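Local coordinates for coiled-coil and C2 domain-containing protein 1-like (Drosophila melanogaster, PDB 6EI6), which binds monophosphorylated phosphatidylinositols and regulates endosomal ESCRT-III sorting, supporting full activity of Shrub, probably by preventing its untimely polymerisation, at residues I122-G127 with G241-K246; T140-E145 with V193-Y198; T156-I161 with E171-D176. All coordinates share one frame; numbering follows the deposited sequence.

Interaction 1. Residues I122-G127 with G241-K246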
loop_
_atom_site.group_PDB
_atom_site.type_symbol
_atom_site.label_atom_id
_atom_site.label_comp_id
_atom_site.label_asym_id
_atom_site.label_seq_id
_atom_site.Cartn_x
_atom_site.Cartn_y
_atom_site.Cartn_z
ATOM N N ILE A 122 -2.688 -12.182 -0.366
ATOM C CA ILE A 122 -3.967 -11.488 -0.212
ATOM C C ILE A 122 -4.667 -12.041 1.022
ATOM O O ILE A 122 -4.746 -13.263 1.199
ATOM C CB ILE A 122 -4.857 -11.642 -1.454
ATOM C CG1 ILE A 122 -4.190 -10.969 -2.642
ATOM C CG2 ILE A 122 -6.226 -11.033 -1.210
ATOM C CD1 ILE A 122 -4.723 -11.430 -3.964
ATOM N N VAL A 123 -5.158 -11.149 1.879
ATOM C CA VAL A 123 -5.847 -11.528 3.104
ATOM C C VAL A 123 -7.246 -10.941 3.051
ATOM O O VAL A 123 -7.405 -9.713 2.993
ATOM C CB VAL A 123 -5.113 -11.033 4.355
ATOM C CG1 VAL A 123 -5.821 -11.524 5.594
ATOM C CG2 VAL A 123 -3.646 -11.486 4.341
ATOM N N VAL A 124 -8.256 -11.809 3.055
ATOM C CA VAL A 124 -9.641 -11.384 3.209
ATOM C C VAL A 124 -9.934 -11.449 4.703
ATOM O O VAL A 124 -9.966 -12.530 5.291
ATOM C CB VAL A 124 -10.604 -12.257 2.390
ATOM C CG1 VAL A 124 -12.009 -11.670 2.391
ATOM C CG2 VAL A 124 -10.114 -12.403 0.955
ATOM N N VAL A 125 -10.135 -10.292 5.324
ATOM C CA VAL A 125 -10.127 -10.191 6.777
ATOM C C VAL A 125 -11.529 -10.274 7.374
ATOM O O VAL A 125 -11.733 -10.922 8.395
ATOM C CB VAL A 125 -9.403 -8.899 7.223
ATOM C CG1 VAL A 125 -9.385 -8.802 8.725
ATOM C CG2 VAL A 125 -7.990 -8.865 6.670
ATOM N N ARG A 126 -12.501 -9.566 6.811
ATOM C CA ARG A 126 -13.819 -9.567 7.436
ATOM C C ARG A 126 -14.742 -8.686 6.616
ATOM O O ARG A 126 -14.298 -7.775 5.908
ATOM C CB ARG A 126 -13.806 -9.079 8.906
ATOM C CG ARG A 126 -13.375 -7.638 9.111
ATOM C CD ARG A 126 -13.352 -7.203 10.589
ATOM N NE ARG A 126 -13.603 -5.760 10.694
ATOM C CZ ARG A 126 -13.386 -5.015 11.781
ATOM N NH1 ARG A 126 -12.905 -5.562 12.894
ATOM N NH2 ARG A 126 -13.656 -3.711 11.756
ATOM N N GLY A 127 -16.035 -8.986 6.711
ATOM C CA GLY A 127 -17.077 -8.099 6.248
ATOM C C GLY A 127 -17.666 -7.375 7.444
ATOM O O GLY A 127 -17.600 -7.845 8.583
ATOM N N GLY A 241 -22.554 -2.395 3.347
ATOM C CA GLY A 241 -21.385 -2.702 4.163
ATOM C C GLY A 241 -20.000 -2.542 3.550
ATOM O O GLY A 241 -19.809 -1.893 2.507
ATOM N N LYS A 242 -19.017 -3.158 4.204
ATOM C CA LYS A 242 -17.615 -2.968 3.866
ATOM C C LYS A 242 -16.874 -4.290 3.968
ATOM O O LYS A 242 -17.306 -5.216 4.660
ATOM C CB LYS A 242 -16.927 -1.946 4.787
ATOM C CG LYS A 242 -17.369 -0.514 4.593
ATOM C CD LYS A 242 -16.512 0.407 5.432
ATOM C CE LYS A 242 -17.030 0.474 6.854
ATOM N NZ LYS A 242 -17.802 1.736 7.045
ATOM N N LEU A 243 -15.726 -4.348 3.290
ATOM C CA LEU A 243 -14.823 -5.491 3.347
ATOM C C LEU A 243 -13.429 -5.011 3.748
ATOM O O LEU A 243 -12.926 -4.018 3.209
ATOM C CB LEU A 243 -14.780 -6.226 1.997
ATOM C CG LEU A 243 -14.011 -7.548 1.953
ATOM C CD1 LEU A 243 -14.678 -8.605 2.802
ATOM C CD2 LEU A 243 -13.859 -8.040 0.545
ATOM N N GLU A 244 -12.809 -5.708 4.693
ATOM C CA GLU A 244 -11.471 -5.379 5.155
ATOM C C GLU A 244 -10.474 -6.389 4.608
ATOM O O GLU A 244 -10.675 -7.603 4.734
ATOM C CB GLU A 244 -11.408 -5.353 6.676
ATOM C CG GLU A 244 -10.024 -5.057 7.178
ATOM C CD GLU A 244 -9.909 -5.239 8.662
ATOM O OE1 GLU A 244 -10.957 -5.376 9.325
ATOM O OE2 GLU A 244 -8.771 -5.256 9.172
ATOM N N VAL A 245 -9.376 -5.882 4.051
ATOM C CA VAL A 245 -8.502 -6.658 3.188
ATOM C C VAL A 245 -7.051 -6.205 3.383
ATOM O O VAL A 245 -6.778 -5.038 3.674
ATOM C CB VAL A 245 -8.998 -6.486 1.736
ATOM C CG1 VAL A 245 -7.878 -6.651 0.741
ATOM C CG2 VAL A 245 -10.129 -7.460 1.456
ATOM N N LYS A 246 -6.116 -7.145 3.233
ATOM C CA LYS A 246 -4.688 -6.855 3.208
ATOM C C LYS A 246 -4.080 -7.370 1.909
ATOM O O LYS A 246 -4.481 -8.422 1.404
ATOM C CB LYS A 246 -3.967 -7.500 4.382
ATOM C CG LYS A 246 -4.476 -7.099 5.753
ATOM C CD LYS A 246 -3.812 -7.978 6.796
ATOM C CE LYS A 246 -3.887 -7.337 8.163
ATOM N NZ LYS A 246 -3.231 -8.214 9.171
#
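V125 and R126 both face E244, so one extra residue is inserted on the 122-127 side: a classic beta bulge in an otherwise regular antiparallel pair of C2-domain strands. On the bulge side both amides turn to one carbonyl, E244 O: V125 N donates to it at 2.8 Å and R126 N reaches it only weakly, while E244 N returns a nearly straight bond to R126 O (173°). Beyond it the pairing is regular, V123 and K246 exchanging two backbone hydrogen bonds.

The tight part is the face carrying V124, L243 and V245, buried against the facing sheet. V124 CG1 meets L243 CD1 at 4.1 Å, and L243, with CG anti to its backbone N (chi1 -173°), also brings CD1 to 3.2 Å from R126 O. F195 packs on L243 and V245, and V142 and V144 on V124.

The other face, with V123, R126, E244 and K246, is more polar and opens toward solvent at R126 and, in part, at E244 and K246. The extended E244 side chain passes across V125, whose CG1 lies 3.6 Å from E244 CD, and sends OE1 over one face of the R126 guanidinium, 3.0 Å from R126 NE. The two planes stand 84° apart and no N-H points at the oxygen, so charge alone draws them together. E244 OE2 is taken by H227 NE2 on the next strand. With an alanine at E244, R126 would probably lose this counter-charge, H227 this hydrogen-bond partner, and V125 CG1 the carboxylate carbon packed against it. The carboxylate thus links three strands across the bulge, while its hold on R126 is ionic and probably tolerant of small shifts.

Interaction 2. Residues T140-E145 with V193-Y198; sequences TYVRVE and VKFEIY. With SO4 (sulfate ion), chain D.
Y141 CG sits between its backbone N and carbonyl carbon (chi1 69°), which swings the phenol across to the 193-198 strand, while Y198 CG lies anti to its own carbonyl carbon (chi1 -80°) and slides beside it. The result is less a stack than a CH-pi contact: Y198 CB stands over one face of the Y141 ring, 3.8 Å from its centroid, and the two rings, nearly parallel at 11°, are slid so far apart that they barely overlap. The Y141 hydroxyl is hydrogen-bonded to D207.

R143 extends over the same face of the strand pair. Its CD rests 3.7 Å from Y198 CE2, and Y141 CE2 lies 3.8 Å above the centre of the R143 guanidinium plane. From there R143 NH1 makes a weak bond of 3.5 Å to O1 of a sulfate, probably from the crystallisation liquor, which meets the guanidinium at its edge; the same sulfate is hydrogen-bonded to K157 NZ. Y198 OH donates to E196 OE1 from above the carboxylate plane, and E145 and K194 run side by side with a long salt bridge at their ends.

Beneath, the backbones exchange six hydrogen bonds in regular antiparallel register. The opposite face is apolar: V142 CG1 approaches the F195 ring at its edge, V144 CG2 lies 3.8 Å from F195 CD2, and V193 and I197 extend the patch. These side chains meet the facing sheet of the C2 sandwich. Chemistry is therefore divided: apolar side chains, F195 among them, inward; tyrosines and charged groups on the other face, where the arginine, laid against tyrosine, adds a weak bond to an anion.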
loop_
_atom_site.group_PDB
_atom_site.type_symbol
_atom_site.label_atom_id
_atom_site.label_comp_id
_atom_site.label_asym_id
_atom_site.label_seq_id
_atom_site.Cartn_x
_atom_site.Cartn_y
_atom_site.Cartn_z
ATOM N N THR A 140 -22.130 -16.034 3.503
ATOM C CA THR A 140 -21.337 -15.263 2.558
ATOM C C THR A 140 -20.007 -15.947 2.303
ATOM O O THR A 140 -19.506 -16.721 3.120
ATOM C CB THR A 140 -21.106 -13.834 3.053
ATOM O OG1 THR A 140 -20.896 -13.865 4.467
ATOM C CG2 THR A 140 -22.315 -12.977 2.764
ATOM N N TYR A 141 -19.459 -15.654 1.131
ATOM C CA TYR A 141 -18.108 -16.032 0.753
ATOM C C TYR A 141 -17.615 -14.973 -0.228
ATOM O O TYR A 141 -18.409 -14.228 -0.810
ATOM C CB TYR A 141 -18.065 -17.455 0.168
ATOM C CG TYR A 141 -18.731 -17.584 -1.176
ATOM C CD1 TYR A 141 -20.101 -17.816 -1.281
ATOM C CD2 TYR A 141 -17.997 -17.457 -2.344
ATOM C CE1 TYR A 141 -20.717 -17.918 -2.515
ATOM C CE2 TYR A 141 -18.607 -17.553 -3.579
ATOM C CZ TYR A 141 -19.972 -17.784 -3.657
ATOM O OH TYR A 141 -20.567 -17.873 -4.898
ATOM N N VAL A 142 -16.295 -14.886 -0.394
ATOM C CA VAL A 142 -15.673 -13.840 -1.201
ATOM C C VAL A 142 -14.806 -14.494 -2.268
ATOM O O VAL A 142 -13.989 -15.362 -1.955
ATOM C CB VAL A 142 -14.840 -12.874 -0.329
ATOM C CG1 VAL A 142 -14.350 -11.692 -1.145
ATOM C CG2 VAL A 142 -15.632 -12.410 0.881
ATOM N N ARG A 143 -15.001 -14.094 -3.521
ATOM C CA ARG A 143 -14.133 -14.487 -4.618
ATOM C C ARG A 143 -13.047 -13.443 -4.828
ATOM O O ARG A 143 -13.309 -12.238 -4.766
ATOM C CB ARG A 143 -14.918 -14.627 -5.917
ATOM C CG ARG A 143 -16.025 -15.640 -5.887
ATOM C CD ARG A 143 -16.515 -15.931 -7.313
ATOM N NE ARG A 143 -17.516 -16.991 -7.332
ATOM C CZ ARG A 143 -17.253 -18.282 -7.127
ATOM N NH1 ARG A 143 -16.009 -18.697 -6.876
ATOM N NH2 ARG A 143 -18.246 -19.166 -7.167
ATOM N N VAL A 144 -11.833 -13.911 -5.109
ATOM C CA VAL A 144 -10.670 -13.055 -5.301
ATOM C C VAL A 144 -10.137 -13.295 -6.700
ATOM O O VAL A 144 -9.942 -14.446 -7.103
ATOM C CB VAL A 144 -9.576 -13.334 -4.258
ATOM C CG1 VAL A 144 -8.348 -12.449 -4.541
ATOM C CG2 VAL A 144 -10.118 -13.129 -2.832
ATOM N N GLU A 145 -9.902 -12.220 -7.433
ATOM C CA GLU A 145 -9.406 -12.290 -8.797
ATOM C C GLU A 145 -8.178 -11.394 -8.906
ATOM O O GLU A 145 -8.281 -10.175 -8.746
ATOM C CB GLU A 145 -10.493 -11.866 -9.780
ATOM C CG GLU A 145 -10.056 -11.869 -11.228
ATOM C CD GLU A 145 -11.225 -11.786 -12.162
ATOM O OE1 GLU A 145 -12.356 -11.581 -11.675
ATOM O OE2 GLU A 145 -11.018 -11.917 -13.383
ATOM N N VAL A 193 -6.827 -5.807 -7.659
ATOM C CA VAL A 193 -7.390 -7.082 -7.230
ATOM C C VAL A 193 -8.887 -6.892 -7.006
ATOM O O VAL A 193 -9.295 -5.931 -6.345
ATOM C CB VAL A 193 -6.715 -7.552 -5.932
ATOM C CG1 VAL A 193 -7.208 -8.918 -5.539
ATOM C CG2 VAL A 193 -5.209 -7.520 -6.092
ATOM N N LYS A 194 -9.699 -7.819 -7.524
ATOM C CA LYS A 194 -11.155 -7.735 -7.454
ATOM C C LYS A 194 -11.683 -8.682 -6.379
ATOM O O LYS A 194 -11.328 -9.862 -6.362
ATOM C CB LYS A 194 -11.771 -8.067 -8.819
ATOM C CG LYS A 194 -13.318 -7.924 -8.912
ATOM C CD LYS A 194 -13.907 -8.591 -10.197
ATOM C CE LYS A 194 -13.974 -7.629 -11.381
ATOM N NZ LYS A 194 -14.237 -8.335 -12.671
ATOM N N PHE A 195 -12.524 -8.166 -5.480
ATOM C CA PHE A 195 -13.172 -8.964 -4.441
ATOM C C PHE A 195 -14.674 -8.954 -4.679
ATOM O O PHE A 195 -15.298 -7.892 -4.638
ATOM C CB PHE A 195 -12.880 -8.416 -3.044
ATOM C CG PHE A 195 -11.441 -8.440 -2.679
ATOM C CD1 PHE A 195 -10.590 -7.412 -3.076
ATOM C CD2 PHE A 195 -10.922 -9.497 -1.950
ATOM C CE1 PHE A 195 -9.258 -7.446 -2.766
ATOM C CE2 PHE A 195 -9.587 -9.530 -1.619
ATOM C CZ PHE A 195 -8.749 -8.497 -2.031
ATOM N N GLU A 196 -15.269 -10.126 -4.882
ATOM C CA GLU A 196 -16.714 -10.234 -5.082
ATOM C C GLU A 196 -17.343 -10.918 -3.878
ATOM O O GLU A 196 -16.952 -12.029 -3.523
ATOM C CB GLU A 196 -17.026 -10.974 -6.376
ATOM C CG GLU A 196 -16.647 -10.150 -7.574
ATOM C CD GLU A 196 -16.766 -10.909 -8.871
ATOM O OE1 GLU A 196 -17.095 -12.107 -8.816
ATOM O OE2 GLU A 196 -16.529 -10.312 -9.948
ATOM N N ILE A 197 -18.289 -10.242 -3.233
ATOM C CA ILE A 197 -18.914 -10.750 -2.020
ATOM C C ILE A 197 -20.251 -11.390 -2.397
ATOM O O ILE A 197 -21.119 -10.745 -2.998
ATOM C CB ILE A 197 -19.091 -9.644 -0.974
ATOM C CG1 ILE A 197 -17.729 -9.103 -0.538
ATOM C CG2 ILE A 197 -19.807 -10.192 0.239
ATOM C CD1 ILE A 197 -17.229 -7.904 -1.352
ATOM N N TYR A 198 -20.416 -12.669 -2.076
ATOM C CA TYR A 198 -21.584 -13.420 -2.513
ATOM C C TYR A 198 -22.345 -13.969 -1.318
ATOM O O TYR A 198 -21.735 -14.439 -0.347
ATOM C CB TYR A 198 -21.198 -14.577 -3.418
ATOM C CG TYR A 198 -20.925 -14.214 -4.857
ATOM C CD1 TYR A 198 -21.946 -14.177 -5.794
ATOM C CD2 TYR A 198 -19.641 -13.952 -5.293
ATOM C CE1 TYR A 198 -21.690 -13.864 -7.118
ATOM C CE2 TYR A 198 -19.387 -13.650 -6.617
ATOM C CZ TYR A 198 -20.411 -13.604 -7.516
ATOM O OH TYR A 198 -20.138 -13.295 -8.832
HETATM S S SO4 D . -16.460 -22.634 -8.442
HETATM O O1 SO4 D . -16.205 -22.156 -7.078
HETATM O O2 SO4 D . -15.360 -22.217 -9.323
HETATM O O3 SO4 D . -16.566 -24.101 -8.445
HETATM O O4 SO4 D . -17.720 -22.061 -8.924
#

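Interaction 3. Residues T156-I161 with E171-D176; sequences TKTNVI and ERFKVD. With SO4 (sulfate ion), chain D.
E171 reaches across to N159, and this is where the hydrogen bonding between the two segments lies: N159 N donates to E171 OE2 at 2.9 Å, almost straight (168°), on the syn lone pair of that oxygen. The glutamate gets there because its CG is anti to the carbonyl carbon (chi1 -87°) and the chain then runs out extended. Its carboxylate also lies against T158, with T158 CB 3.6 Å from E171 OE2.

Within 156-161, T158 OG1 donates to N159 O and is also hydrogen-bonded to V142 N, so its hydroxyl ties this segment to strand 140-145.

Van der Waals contacts centre on F173. T156 CG2 comes to 3.6 Å from F173 CD2, K157 O lies at the edge of the ring near its plane, and T158 CG2 lies 4.1 Å from F173 CZ.

A separate polar contact involves K157, whose CB points away from 171-176 and whose NZ is hydrogen-bonded to O1 of a sulfate ion, probably from the crystallisation liquor, at 2.9 Å.

The two segments are not paired by backbone bonds. Segment 156-161 runs from edge strand 155-157 into the residues that follow; 171-176 is the edge strand of the other sheet. Their side chains bridge the rim of the beta sandwich characteristic of a C2 domain.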
loop_
_atom_site.group_PDB
_atom_site.type_symbol
_atom_site.label_atom_id
_atom_site.label_comp_id
_atom_site.label_asym_id
_atom_site.label_seq_id
_atom_site.Cartn_x
_atom_site.Cartn_y
_atom_site.Cartn_z
ATOM N N THR A 156 -9.844 -17.396 -6.895
ATOM C CA THR A 156 -10.072 -18.300 -5.779
ATOM C C THR A 156 -11.200 -17.717 -4.940
ATOM O O THR A 156 -11.791 -16.700 -5.307
ATOM C CB THR A 156 -8.795 -18.522 -4.955
ATOM O OG1 THR A 156 -9.138 -19.166 -3.720
ATOM C CG2 THR A 156 -8.114 -17.202 -4.629
ATOM N N LYS A 157 -11.502 -18.361 -3.808
ATOM C CA LYS A 157 -12.609 -17.899 -2.974
ATOM C C LYS A 157 -12.428 -18.357 -1.533
ATOM O O LYS A 157 -11.779 -19.369 -1.264
ATOM C CB LYS A 157 -13.966 -18.391 -3.504
ATOM C CG LYS A 157 -14.294 -19.856 -3.189
ATOM C CD LYS A 157 -15.758 -20.168 -3.464
ATOM C CE LYS A 157 -16.126 -21.596 -3.064
ATOM N NZ LYS A 157 -16.060 -22.516 -4.233
ATOM N N THR A 158 -13.013 -17.595 -0.613
ATOM C CA THR A 158 -12.993 -17.950 0.795
ATOM C C THR A 158 -14.023 -19.038 1.076
ATOM O O THR A 158 -14.887 -19.358 0.247
ATOM C CB THR A 158 -13.287 -16.734 1.677
ATOM O OG1 THR A 158 -14.708 -16.573 1.842
ATOM C CG2 THR A 158 -12.696 -15.462 1.063
ATOM N N ASN A 159 -13.938 -19.596 2.282
ATOM C CA ASN A 159 -14.949 -20.533 2.749
ATOM C C ASN A 159 -16.290 -19.819 2.824
ATOM O O ASN A 159 -16.406 -18.646 2.457
ATOM C CB ASN A 159 -14.585 -21.101 4.127
ATOM C CG ASN A 159 -13.517 -22.184 4.066
ATOM O OD1 ASN A 159 -13.122 -22.650 2.987
ATOM N ND2 ASN A 159 -13.043 -22.589 5.236
ATOM N N VAL A 160 -17.309 -20.498 3.319
ATOM C CA VAL A 160 -18.607 -19.885 3.518
ATOM C C VAL A 160 -18.766 -19.747 5.026
ATOM O O VAL A 160 -18.961 -20.737 5.742
ATOM C CB VAL A 160 -19.747 -20.702 2.889
ATOM C CG1 VAL A 160 -21.082 -19.964 3.032
ATOM C CG2 VAL A 160 -19.444 -21.026 1.408
ATOM N N ILE A 161 -18.635 -18.525 5.531
ATOM C CA ILE A 161 -19.104 -18.271 6.885
ATOM C C ILE A 161 -20.618 -18.362 6.869
ATOM O O ILE A 161 -21.269 -18.063 5.852
ATOM C CB ILE A 161 -18.618 -16.907 7.414
ATOM C CG1 ILE A 161 -19.217 -15.763 6.592
ATOM C CG2 ILE A 161 -17.109 -16.854 7.432
ATOM C CD1 ILE A 161 -20.605 -15.284 7.053
ATOM N N GLU A 171 -8.683 -15.653 5.827
ATOM C CA GLU A 171 -8.035 -16.542 4.884
ATOM C C GLU A 171 -7.023 -15.777 4.063
ATOM O O GLU A 171 -7.304 -14.668 3.593
ATOM C CB GLU A 171 -9.053 -17.217 3.963
ATOM C CG GLU A 171 -9.618 -18.500 4.540
ATOM C CD GLU A 171 -10.822 -18.989 3.770
ATOM O OE1 GLU A 171 -10.620 -19.559 2.664
ATOM O OE2 GLU A 171 -11.963 -18.785 4.266
ATOM N N ARG A 172 -5.862 -16.404 3.888
ATOM C CA ARG A 172 -4.733 -15.865 3.154
ATOM C C ARG A 172 -4.524 -16.686 1.892
ATOM O O ARG A 172 -4.592 -17.917 1.928
ATOM C CB ARG A 172 -3.465 -15.899 4.012
ATOM C CG ARG A 172 -3.696 -15.667 5.496
ATOM C CD ARG A 172 -2.379 -15.441 6.266
ATOM N NE ARG A 172 -2.579 -14.563 7.436
ATOM C CZ ARG A 172 -1.973 -13.384 7.648
ATOM N NH1 ARG A 172 -1.072 -12.904 6.791
ATOM N NH2 ARG A 172 -2.262 -12.681 8.740
ATOM N N PHE A 173 -4.257 -16.013 0.778
ATOM C CA PHE A 173 -3.964 -16.685 -0.479
ATOM C C PHE A 173 -2.669 -16.106 -1.017
ATOM O O PHE A 173 -2.472 -14.890 -0.973
ATOM C CB PHE A 173 -5.099 -16.512 -1.519
ATOM C CG PHE A 173 -6.494 -16.741 -0.958
ATOM C CD1 PHE A 173 -7.126 -15.771 -0.185
ATOM C CD2 PHE A 173 -7.172 -17.919 -1.205
ATOM C CE1 PHE A 173 -8.392 -15.978 0.339
ATOM C CE2 PHE A 173 -8.443 -18.127 -0.686
ATOM C CZ PHE A 173 -9.050 -17.159 0.083
ATOM N N LYS A 174 -1.774 -16.966 -1.495
ATOM C CA LYS A 174 -0.491 -16.531 -2.033
ATOM C C LYS A 174 -0.441 -16.804 -3.528
ATOM O O LYS A 174 -0.965 -17.810 -4.004
ATOM C CB LYS A 174 0.675 -17.229 -1.336
ATOM C CG LYS A 174 0.898 -16.812 0.131
ATOM C CD LYS A 174 2.192 -17.441 0.681
ATOM C CE LYS A 174 2.189 -17.545 2.201
ATOM N NZ LYS A 174 3.491 -18.053 2.742
ATOM N N VAL A 175 0.175 -15.909 -4.281
ATOM C CA VAL A 175 0.336 -16.125 -5.709
ATOM C C VAL A 175 1.767 -15.749 -6.092
ATOM O O VAL A 175 2.470 -15.048 -5.357
ATOM C CB VAL A 175 -0.713 -15.329 -6.533
ATOM C CG1 VAL A 175 -0.307 -13.872 -6.681
ATOM C CG2 VAL A 175 -0.913 -15.969 -7.882
ATOM N N ASP A 176 2.208 -16.265 -7.244
ATOM C CA ASP A 176 3.543 -15.998 -7.772
ATOM C C ASP A 176 3.517 -14.810 -8.724
ATOM O O ASP A 176 2.684 -14.745 -9.635
ATOM C CB ASP A 176 4.097 -17.218 -8.509
ATOM C CG ASP A 176 4.904 -18.127 -7.607
ATOM O OD1 ASP A 176 5.567 -17.613 -6.664
ATOM O OD2 ASP A 176 4.850 -19.363 -7.832
HETATM S S SO4 D . -16.460 -22.634 -8.442
HETATM O O1 SO4 D . -16.205 -22.156 -7.078
HETATM O O2 SO4 D . -15.360 -22.217 -9.323
HETATM O O3 SO4 D . -16.566 -24.101 -8.445
HETATM O O4 SO4 D . -17.720 -22.061 -8.924
#

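The three contacts outline one side of the C2 sandwich. Interaction 1 lies in one sheet and interaction 2 in the other, their centres about 10 Å apart, and they share the core: V245 CG1 meets F195 CZ at 3.4 Å, and I122 CD1 meets V144 CG1. Interaction 3 joins the same two sheets at their edges. I122 N probably bonds to F173 O at 2.8 Å on one side, and V142 O to T158 N on the other. Along the chain, interaction 3 is nested inside the loop closed by interaction 2, itself inside that of interaction 1. K157 NZ of interaction 3, and more weakly R143 NH1 of interaction 2, meet O1 of one sulfate.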